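Local coordinates for protein angiotensin-converting enzyme (Anopheles gambiae, PDB 6S1Y) that acts as a zinc metallopeptidase of the angiotensin-converting enzyme family, probably trimming short peptides from their C-terminal end in the mosquito, at residues Gln220-Val225 / Val594-Ser599; Leu366-Gln371 / Gly382-Val387; Ala192-Glu197 / Gly444-Asp449. One frame throughout, in Å; residues are numbered along the deposited sequence.

Overall arrangement
All three contacts belong to one largely helical chain. Contact 3 opens first, on helix 190-196, directly followed by helix 203-233, which carries the first half of contact 1. Contact 2 comes next, at the end of helix 349-368 and on helix 381-395; helix 431-447 then closes contact 3, and the loop 594-599 near the C-terminus closes contact 1. Contacts 1 and 3 therefore interlock along the chain, and contact 2 is nested inside both. In space, contact 2 includes the zinc ligand Glu385; its centre lies about 25 Å from that of contact 3 and about 37 Å from that of contact 1, which is on the opposite side of the chain's centre from contact 2.

Contact 1: residues Gln220-Val225 / Val594-Ser599; sequences QLHAYV and VGWTDS
Near the C-terminus, the extended loop between helix 577-590 and strand 602-603 runs past helix 203-233, and this contact is where His222 and Ala223 of the helix meet Trp596 and Val594 of the loop. Trp596 lays the rim of its six-membered ring over one face of the His222 imidazole, with CE3 of Trp596 3.5 Å from CE1 of His222. The planes are inclined at 38° and the centroids lie 4.4 Å apart, so the pair is oblique rather than a true stack. His222 reaches the indole because its CG is anti to the backbone N (chi1 174°). Its ring is held at both nitrogens: NE2 is hydrogen-bonded to Gly468 O, while ND1 lies 2.9 Å from a water that accepts a hydrogen bond from Gly595 N. The carbonyl O of Gly595 accepts a hydrogen bond from NH2 of Arg226, one turn beyond His222 on the helix. At the other end, the Gln220 chain bends at chi2 and brings its amide to Val594. NE2 of Gln220 lies against both methyls of Val594, 3.6 Å from CG1 and 3.8 Å from CG2; CG2 of Val594 also packs on CB of Ala223 at 4.0 Å.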
loop_
_atom_site.group_PDB
_atom_site.type_symbol
_atom_site.label_atom_id
_atom_site.label_comp_id
_atom_site.label_asym_id
_atom_site.label_seq_id
_atom_site.Cartn_x
_atom_site.Cartn_y
_atom_site.Cartn_z
ATOM N N GLN A 220 0.618 -0.815 -23.401
ATOM C CA GLN A 220 -0.359 -0.084 -24.191
ATOM C C GLN A 220 -0.856 1.156 -23.454
ATOM O O GLN A 220 -1.015 2.218 -24.058
ATOM C CB GLN A 220 -1.527 -1.002 -24.563
ATOM C CG GLN A 220 -1.131 -2.153 -25.496
ATOM C CD GLN A 220 -0.627 -1.657 -26.835
ATOM O OE1 GLN A 220 -1.217 -0.764 -27.438
ATOM N NE2 GLN A 220 0.479 -2.235 -27.300
ATOM N N LEU A 221 -1.101 1.058 -22.149
ATOM C CA LEU A 221 -1.640 2.203 -21.407
ATOM C C LEU A 221 -0.592 3.290 -21.276
ATOM O O LEU A 221 -0.863 4.468 -21.532
ATOM C CB LEU A 221 -2.097 1.759 -20.023
ATOM C CG LEU A 221 -2.741 2.843 -19.162
ATOM C CD1 LEU A 221 -3.985 3.440 -19.864
ATOM C CD2 LEU A 221 -3.139 2.275 -17.781
ATOM N N HIS A 222 0.616 2.903 -20.831
ATOM C CA HIS A 222 1.767 3.793 -20.849
ATOM C C HIS A 222 1.898 4.523 -22.174
ATOM O O HIS A 222 2.185 5.724 -22.205
ATOM C CB HIS A 222 3.025 2.969 -20.580
ATOM C CG HIS A 222 4.298 3.731 -20.718
ATOM N ND1 HIS A 222 4.797 4.121 -21.939
ATOM C CD2 HIS A 222 5.175 4.173 -19.787
ATOM C CE1 HIS A 222 5.916 4.792 -21.753
ATOM N NE2 HIS A 222 6.171 4.830 -20.457
ATOM N N ALA A 223 1.699 3.819 -23.284
ATOM C CA ALA A 223 1.885 4.451 -24.592
ATOM C C ALA A 223 0.815 5.502 -24.860
ATOM O O ALA A 223 1.089 6.543 -25.458
ATOM C CB ALA A 223 1.874 3.389 -25.681
ATOM N N TYR A 224 -0.420 5.247 -24.436
ATOM C CA TYR A 224 -1.476 6.237 -24.637
ATOM C C TYR A 224 -1.242 7.471 -23.775
ATOM O O TYR A 224 -1.321 8.603 -24.257
ATOM C CB TYR A 224 -2.837 5.617 -24.341
ATOM C CG TYR A 224 -3.987 6.539 -24.706
ATOM C CD1 TYR A 224 -4.443 6.602 -26.009
ATOM C CD2 TYR A 224 -4.566 7.380 -23.763
ATOM C CE1 TYR A 224 -5.462 7.458 -26.373
ATOM C CE2 TYR A 224 -5.623 8.238 -24.110
ATOM C CZ TYR A 224 -6.061 8.274 -25.416
ATOM O OH TYR A 224 -7.074 9.109 -25.783
ATOM N N VAL A 225 -0.916 7.274 -22.501
ATOM C CA VAL A 225 -0.654 8.410 -21.615
ATOM C C VAL A 225 0.472 9.264 -22.176
ATOM O O VAL A 225 0.369 10.496 -22.246
ATOM C CB VAL A 225 -0.331 7.920 -20.189
ATOM C CG1 VAL A 225 0.114 9.067 -19.286
ATOM C CG2 VAL A 225 -1.545 7.226 -19.591
ATOM N N VAL A 594 4.843 2.356 -28.867
ATOM C CA VAL A 594 4.750 1.515 -27.681
ATOM C C VAL A 594 6.154 1.105 -27.241
ATOM O O VAL A 594 7.010 0.796 -28.080
ATOM C CB VAL A 594 3.866 0.289 -27.978
ATOM C CG1 VAL A 594 3.661 -0.540 -26.734
ATOM C CG2 VAL A 594 2.527 0.748 -28.568
ATOM N N GLY A 595 6.373 1.061 -25.917
ATOM C CA GLY A 595 7.668 0.768 -25.360
ATOM C C GLY A 595 8.567 1.997 -25.299
ATOM O O GLY A 595 8.192 3.099 -25.681
ATOM N N TRP A 596 9.797 1.779 -24.827
ATOM C CA TRP A 596 10.689 2.900 -24.590
ATOM C C TRP A 596 12.157 2.472 -24.550
ATOM O O TRP A 596 12.515 1.419 -24.025
ATOM C CB TRP A 596 10.331 3.591 -23.260
ATOM C CG TRP A 596 10.299 2.617 -22.101
ATOM C CD1 TRP A 596 11.349 2.244 -21.311
ATOM C CD2 TRP A 596 9.167 1.907 -21.612
ATOM N NE1 TRP A 596 10.933 1.347 -20.346
ATOM C CE2 TRP A 596 9.598 1.119 -20.528
ATOM C CE3 TRP A 596 7.819 1.877 -21.970
ATOM C CZ2 TRP A 596 8.744 0.298 -19.825
ATOM C CZ3 TRP A 596 6.974 1.053 -21.270
ATOM C CH2 TRP A 596 7.444 0.273 -20.207
ATOM N N THR A 597 13.012 3.356 -25.031
ATOM C CA THR A 597 14.432 3.218 -24.768
ATOM C C THR A 597 14.707 3.337 -23.270
ATOM O O THR A 597 13.879 3.800 -22.500
ATOM C CB THR A 597 15.173 4.280 -25.578
ATOM O OG1 THR A 597 14.654 5.575 -25.274
ATOM C CG2 THR A 597 14.936 4.034 -27.051
ATOM N N ASP A 598 15.895 2.870 -22.860
ATOM C CA ASP A 598 16.318 2.995 -21.469
ATOM C C ASP A 598 16.536 4.449 -21.096
ATOM O O ASP A 598 17.049 5.234 -21.898
ATOM C CB ASP A 598 17.645 2.265 -21.205
ATOM C CG ASP A 598 17.581 0.759 -21.448
ATOM O OD1 ASP A 598 16.511 0.221 -21.834
ATOM O OD2 ASP A 598 18.643 0.116 -21.249
ATOM N N SER A 599 16.204 4.805 -19.859
ATOM C CA SER A 599 16.443 6.162 -19.386
ATOM C C SER A 599 17.933 6.485 -19.340
ATOM O O SER A 599 18.756 5.649 -18.980
ATOM C CB SER A 599 15.846 6.356 -17.998
ATOM O OG SER A 599 16.090 7.681 -17.556
HETATM O O HOH W 1 4.568 1.992 -23.951
#

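Contact 2: residues Leu366-Gln371 / Gly382-Val387; sequences LQYQHQ and GFHEAV. With ZN (zinc ion), chain G; KSN ((2~{S})-2-[[(4~{S})-4-azanyl-5-oxidanyl-5-oxidanylidene-pentanoyl]amino]pentanedioic acid), chain H.
Tyr368 and His384 meet rim to rim in the second shell of the zinc site, their ring planes at 78° and their centroids 5.9 Å apart, so neither ring covers the other. The link between them is polar: NE2 of His384 donates a hydrogen bond to OH of Tyr368 over 2.9 Å. The phenol oxygen lies only 1° out of the imidazole plane, as expected for a donor N-H pointing outward from the ring edge. Tyr368 arrives from the C-terminal part of its helix with CG between the backbone N and the carbonyl carbon (chi1 63°), which sends the ring toward the other helix. The two side chains together span the 11.7 Å between the CA atoms of Tyr368 and His384, meeting at one hydrogen bond, and Tyr364 packs its ring against both.

The other ring nitrogen, ND1, is hydrogen-bonded to ND1 of His361, itself a zinc ligand. A chain of hydrogen bonds thus runs from Tyr368 through His384 to His361, consistent with a role in fixing the orientation of that ligand. The next residue, Glu385, binds the metal directly, its OE1 1.9 Å from the zinc ion. His357 and His361 complete the protein ligands, in the HExxH arrangement of gluzincin peptidases. One carboxylate of the bound gamma-glutamyl-glutamate binds the zinc ion unevenly through both oxygens, O15 at 1.9 Å and O14 at 2.5 Å.

In the fold, helix 349-368, which carries both histidine ligands, is joined here to helix 381-395, while helix 495-514 packs against Glu385 and helices 536-547 and 554-562 against Phe383.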
loop_
_atom_site.group_PDB
_atom_site.type_symbol
_atom_site.label_atom_id
_atom_site.label_comp_id
_atom_site.label_asym_id
_atom_site.label_seq_id
_atom_site.Cartn_x
_atom_site.Cartn_y
_atom_site.Cartn_z
ATOM N N LEU A 366 -10.969 -5.811 13.642
ATOM C CA LEU A 366 -12.162 -6.138 14.417
ATOM C C LEU A 366 -12.589 -7.579 14.199
ATOM O O LEU A 366 -13.060 -8.231 15.137
ATOM C CB LEU A 366 -13.303 -5.183 14.076
ATOM C CG LEU A 366 -13.024 -3.739 14.498
ATOM C CD1 LEU A 366 -14.027 -2.789 13.869
ATOM C CD2 LEU A 366 -13.045 -3.573 16.043
ATOM N N GLN A 367 -12.384 -8.117 12.992
ATOM C CA GLN A 367 -12.867 -9.463 12.693
ATOM C C GLN A 367 -12.018 -10.552 13.342
ATOM O O GLN A 367 -12.522 -11.654 13.581
ATOM C CB GLN A 367 -12.913 -9.694 11.180
ATOM C CG GLN A 367 -14.004 -8.912 10.475
ATOM C CD GLN A 367 -15.397 -9.412 10.841
ATOM O OE1 GLN A 367 -15.623 -10.615 10.937
ATOM N NE2 GLN A 367 -16.328 -8.489 11.038
ATOM N N TYR A 368 -10.739 -10.304 13.608
ATOM C CA TYR A 368 -9.907 -11.352 14.186
ATOM C C TYR A 368 -9.416 -11.030 15.600
ATOM O O TYR A 368 -8.575 -11.759 16.131
ATOM C CB TYR A 368 -8.725 -11.687 13.254
ATOM C CG TYR A 368 -7.682 -10.612 12.949
ATOM C CD1 TYR A 368 -7.060 -9.882 13.960
ATOM C CD2 TYR A 368 -7.260 -10.384 11.633
ATOM C CE1 TYR A 368 -6.080 -8.921 13.665
ATOM C CE2 TYR A 368 -6.291 -9.429 11.332
ATOM C CZ TYR A 368 -5.695 -8.710 12.347
ATOM O OH TYR A 368 -4.726 -7.777 12.042
ATOM N N GLN A 369 -9.955 -9.991 16.237
ATOM C CA GLN A 369 -9.472 -9.602 17.557
ATOM C C GLN A 369 -9.780 -10.634 18.639
ATOM O O GLN A 369 -9.176 -10.565 19.715
ATOM C CB GLN A 369 -10.052 -8.251 17.957
ATOM C CG GLN A 369 -11.549 -8.202 18.133
ATOM C CD GLN A 369 -12.001 -6.845 18.636
ATOM O OE1 GLN A 369 -11.177 -6.007 19.005
ATOM N NE2 GLN A 369 -13.303 -6.615 18.651
ATOM N N HIS A 370 -10.677 -11.588 18.377
ATOM C CA HIS A 370 -10.934 -12.680 19.307
ATOM C C HIS A 370 -9.873 -13.770 19.249
ATOM O O HIS A 370 -9.924 -14.703 20.053
ATOM C CB HIS A 370 -12.293 -13.315 19.006
ATOM C CG HIS A 370 -12.315 -14.052 17.706
ATOM N ND1 HIS A 370 -12.693 -13.456 16.519
ATOM C CD2 HIS A 370 -11.949 -15.322 17.394
ATOM C CE1 HIS A 370 -12.589 -14.338 15.537
ATOM N NE2 HIS A 370 -12.135 -15.475 16.039
ATOM N N GLN A 371 -8.942 -13.702 18.307
ATOM C CA GLN A 371 -7.929 -14.738 18.180
ATOM C C GLN A 371 -6.786 -14.502 19.164
ATOM O O GLN A 371 -6.645 -13.413 19.720
ATOM C CB GLN A 371 -7.379 -14.769 16.754
ATOM C CG GLN A 371 -8.406 -15.099 15.673
ATOM C CD GLN A 371 -8.393 -16.565 15.241
ATOM O OE1 GLN A 371 -7.555 -17.349 15.663
ATOM N NE2 GLN A 371 -9.332 -16.928 14.384
ATOM N N GLY A 382 -0.600 -9.340 1.988
ATOM C CA GLY A 382 -1.440 -8.836 0.922
ATOM C C GLY A 382 -2.914 -8.904 1.229
ATOM O O GLY A 382 -3.689 -8.071 0.740
ATOM N N PHE A 383 -3.343 -9.885 2.018
ATOM C CA PHE A 383 -4.743 -9.894 2.435
ATOM C C PHE A 383 -5.104 -8.606 3.167
ATOM O O PHE A 383 -6.172 -8.033 2.939
ATOM C CB PHE A 383 -5.034 -11.083 3.344
ATOM C CG PHE A 383 -5.249 -12.373 2.619
ATOM C CD1 PHE A 383 -4.283 -12.877 1.775
ATOM C CD2 PHE A 383 -6.405 -13.105 2.832
ATOM C CE1 PHE A 383 -4.471 -14.070 1.128
ATOM C CE2 PHE A 383 -6.599 -14.304 2.201
ATOM C CZ PHE A 383 -5.635 -14.795 1.340
ATOM N N HIS A 384 -4.230 -8.130 4.055
ATOM C CA HIS A 384 -4.548 -6.926 4.819
ATOM C C HIS A 384 -4.720 -5.713 3.919
ATOM O O HIS A 384 -5.627 -4.895 4.126
ATOM C CB HIS A 384 -3.457 -6.651 5.834
ATOM C CG HIS A 384 -3.965 -6.569 7.231
ATOM N ND1 HIS A 384 -4.795 -5.556 7.657
ATOM C CD2 HIS A 384 -3.788 -7.386 8.295
ATOM C CE1 HIS A 384 -5.090 -5.737 8.930
ATOM N NE2 HIS A 384 -4.494 -6.842 9.339
ATOM N N GLU A 385 -3.843 -5.573 2.910
ATOM C CA GLU A 385 -3.931 -4.434 2.001
ATOM C C GLU A 385 -5.104 -4.554 1.041
ATOM O O GLU A 385 -5.588 -3.540 0.540
ATOM C CB GLU A 385 -2.609 -4.307 1.232
ATOM C CG GLU A 385 -1.388 -4.240 2.135
ATOM C CD GLU A 385 -1.476 -3.086 3.111
ATOM O OE1 GLU A 385 -2.195 -2.110 2.813
ATOM O OE2 GLU A 385 -0.843 -3.180 4.177
ATOM N N ALA A 386 -5.593 -5.763 0.800
ATOM C CA ALA A 386 -6.654 -5.962 -0.185
ATOM C C ALA A 386 -8.041 -5.576 0.316
ATOM O O ALA A 386 -8.905 -5.217 -0.496
ATOM C CB ALA A 386 -6.671 -7.428 -0.626
ATOM N N VAL A 387 -8.281 -5.618 1.632
ATOM C CA VAL A 387 -9.659 -5.613 2.126
ATOM C C VAL A 387 -10.382 -4.326 1.727
ATOM O O VAL A 387 -11.467 -4.362 1.141
ATOM C CB VAL A 387 -9.699 -5.801 3.655
ATOM C CG1 VAL A 387 -11.126 -5.606 4.142
ATOM C CG2 VAL A 387 -9.151 -7.162 4.044
HETATM ZN ZN ZN G . -2.643 -0.562 3.884
HETATM C C10 KSN H . 2.120 1.491 7.843
HETATM C C13 KSN H . -1.192 1.377 4.584
HETATM C C17 KSN H . 0.986 4.131 -0.934
HETATM C C02 KSN H . -0.283 3.284 -0.784
HETATM C C03 KSN H . -0.559 2.738 0.625
HETATM C C04 KSN H . 0.116 3.447 1.787
HETATM C C05 KSN H . -0.844 4.055 2.842
HETATM C C07 KSN H . -0.095 2.460 4.731
HETATM C C08 KSN H . 0.470 2.570 6.141
HETATM C C09 KSN H . 1.272 1.326 6.568
HETATM N N01 KSN H . -0.243 2.139 -1.700
HETATM N N06 KSN H . -0.876 3.603 4.241
HETATM O O11 KSN H . 2.414 2.657 8.254
HETATM O O12 KSN H . 2.548 0.474 8.490
HETATM O O14 KSN H . -2.382 1.694 4.861
HETATM O O15 KSN H . -0.943 0.230 4.167
HETATM O O16 KSN H . -1.540 4.976 2.531
HETATM O O18 KSN H . 0.901 5.365 -0.691
HETATM O O19 KSN H . 2.106 3.679 -1.293
#

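Contact 3: residues Ala192-Glu197 / Gly444-Asp449; sequences AVWLNE and GVFRGD
Trp194 and Phe446 form a T-shaped (edge-to-face) pair between two helices, the edge of the phenyl ring directed at one face of the indole. CE2 of Phe446 stands 3.6 Å from both CH2 and CZ3 of Trp194, above the CZ3-CH2 side of the six-membered ring and nearer its rim than its middle. The planes are turned by 76° and the centroids are 5.0 Å apart, values that meet the definition of the T-shaped geometry. CZ of Phe446 follows at 3.9 Å from CH2 of Trp194, so one corner of the phenyl does most of the touching.

A second, smaller contact lies beside this pair. CD1 of Leu195 packs against NH2 of Arg447 at 3.7 Å, the two side chains crossing at about a right angle. Arg447 reaches Leu195 because its chain is extended from CG to NE (chi3 172°), and the guanidinium is fixed from beyond the contact by a salt bridge between NH2 and Glu204.

Further out, Tyr174 of helix 168-184 touches both Trp194 and Phe446, and Asp439, Arg442 and Trp443 of helix 431-447 line the same indole. Past Arg447, the chain leaves its helix at Gly448 with a positive phi. The contact thereby joins the short helix 190-196 to the C-terminal end of helix 431-447, with helix 168-184 packed against both.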
loop_
_atom_site.group_PDB
_atom_site.type_symbol
_atom_site.label_atom_id
_atom_site.label_comp_id
_atom_site.label_asym_id
_atom_site.label_seq_id
_atom_site.Cartn_x
_atom_site.Cartn_y
_atom_site.Cartn_z
ATOM N N ALA A 192 14.766 -12.865 2.136
ATOM C CA ALA A 192 14.161 -14.146 2.480
ATOM C C ALA A 192 13.193 -13.968 3.632
ATOM O O ALA A 192 12.138 -14.600 3.674
ATOM C CB ALA A 192 15.249 -15.176 2.839
ATOM N N VAL A 193 13.528 -13.095 4.575
ATOM C CA VAL A 193 12.623 -12.834 5.687
ATOM C C VAL A 193 11.282 -12.327 5.174
ATOM O O VAL A 193 10.220 -12.845 5.543
ATOM C CB VAL A 193 13.249 -11.832 6.673
ATOM C CG1 VAL A 193 12.193 -11.373 7.700
ATOM C CG2 VAL A 193 14.455 -12.451 7.350
ATOM N N TRP A 194 11.315 -11.285 4.328
ATOM C CA TRP A 194 10.079 -10.717 3.792
ATOM C C TRP A 194 9.319 -11.756 2.984
ATOM O O TRP A 194 8.112 -11.939 3.157
ATOM C CB TRP A 194 10.382 -9.486 2.930
ATOM C CG TRP A 194 10.646 -8.205 3.696
ATOM C CD1 TRP A 194 10.625 -8.034 5.052
ATOM C CD2 TRP A 194 10.989 -6.926 3.139
ATOM N NE1 TRP A 194 10.909 -6.729 5.370
ATOM C CE2 TRP A 194 11.140 -6.027 4.217
ATOM C CE3 TRP A 194 11.166 -6.451 1.835
ATOM C CZ2 TRP A 194 11.469 -4.686 4.030
ATOM C CZ3 TRP A 194 11.509 -5.112 1.652
ATOM C CH2 TRP A 194 11.661 -4.251 2.743
ATOM N N LEU A 195 10.020 -12.467 2.100
ATOM C CA LEU A 195 9.333 -13.456 1.268
ATOM C C LEU A 195 8.782 -14.607 2.104
ATOM O O LEU A 195 7.785 -15.231 1.721
ATOM C CB LEU A 195 10.277 -13.967 0.177
ATOM C CG LEU A 195 10.348 -13.027 -1.034
ATOM C CD1 LEU A 195 11.590 -13.325 -1.887
ATOM C CD2 LEU A 195 9.083 -13.117 -1.880
ATOM N N ASN A 196 9.395 -14.887 3.256
ATOM C CA ASN A 196 8.895 -15.959 4.106
ATOM C C ASN A 196 7.449 -15.735 4.540
ATOM O O ASN A 196 6.704 -16.702 4.699
ATOM C CB ASN A 196 9.791 -16.105 5.333
ATOM C CG ASN A 196 9.226 -17.077 6.334
ATOM O OD1 ASN A 196 9.025 -18.248 6.021
ATOM N ND2 ASN A 196 8.959 -16.598 7.541
ATOM N N GLU A 197 7.033 -14.475 4.722
ATOM C CA GLU A 197 5.665 -14.165 5.128
ATOM C C GLU A 197 4.609 -14.687 4.160
ATOM O O GLU A 197 3.438 -14.735 4.526
ATOM C CB GLU A 197 5.493 -12.649 5.281
ATOM C CG GLU A 197 6.315 -12.052 6.420
ATOM C CD GLU A 197 5.904 -12.618 7.781
ATOM O OE1 GLU A 197 4.744 -12.405 8.192
ATOM O OE2 GLU A 197 6.732 -13.294 8.425
ATOM N N GLY A 444 17.373 -6.757 -3.776
ATOM C CA GLY A 444 18.702 -6.727 -4.342
ATOM C C GLY A 444 19.719 -6.099 -3.416
ATOM O O GLY A 444 20.860 -6.564 -3.332
ATOM N N VAL A 445 19.335 -5.026 -2.723
ATOM C CA VAL A 445 20.220 -4.444 -1.716
ATOM C C VAL A 445 20.453 -5.440 -0.594
ATOM O O VAL A 445 21.592 -5.682 -0.176
ATOM C CB VAL A 445 19.637 -3.123 -1.182
ATOM C CG1 VAL A 445 20.441 -2.612 0.025
ATOM C CG2 VAL A 445 19.604 -2.065 -2.286
ATOM N N PHE A 446 19.374 -6.059 -0.112
ATOM C CA PHE A 446 19.468 -6.996 1.004
ATOM C C PHE A 446 20.356 -8.181 0.658
ATOM O O PHE A 446 21.114 -8.661 1.503
ATOM C CB PHE A 446 18.075 -7.500 1.382
ATOM C CG PHE A 446 17.179 -6.463 2.008
ATOM C CD1 PHE A 446 17.692 -5.320 2.583
ATOM C CD2 PHE A 446 15.811 -6.657 2.034
ATOM C CE1 PHE A 446 16.860 -4.389 3.173
ATOM C CE2 PHE A 446 14.969 -5.724 2.626
ATOM C CZ PHE A 446 15.490 -4.595 3.195
ATOM N N ARG A 447 20.244 -8.687 -0.578
ATOM C CA ARG A 447 20.991 -9.867 -0.995
ATOM C C ARG A 447 22.421 -9.557 -1.416
ATOM O O ARG A 447 23.186 -10.496 -1.630
ATOM C CB ARG A 447 20.294 -10.561 -2.162
ATOM C CG ARG A 447 19.019 -11.280 -1.786
ATOM C CD ARG A 447 18.186 -11.523 -3.028
ATOM N NE ARG A 447 17.029 -12.378 -2.771
ATOM C CZ ARG A 447 15.993 -12.489 -3.593
ATOM N NH1 ARG A 447 15.956 -11.775 -4.719
ATOM N NH2 ARG A 447 14.979 -13.300 -3.285
ATOM N N GLY A 448 22.792 -8.284 -1.544
ATOM C CA GLY A 448 24.108 -7.906 -2.018
ATOM C C GLY A 448 24.242 -7.762 -3.523
ATOM O O GLY A 448 25.297 -7.324 -3.989
ATOM N N ASP A 449 23.213 -8.133 -4.296
ATOM C CA ASP A 449 23.249 -7.961 -5.743
ATOM C C ASP A 449 23.391 -6.502 -6.150
ATOM O O ASP A 449 23.878 -6.219 -7.245
ATOM C CB ASP A 449 21.972 -8.501 -6.386
ATOM C CG ASP A 449 21.667 -9.918 -5.985
ATOM O OD1 ASP A 449 22.620 -10.705 -5.767
ATOM O OD2 ASP A 449 20.464 -10.251 -5.897
#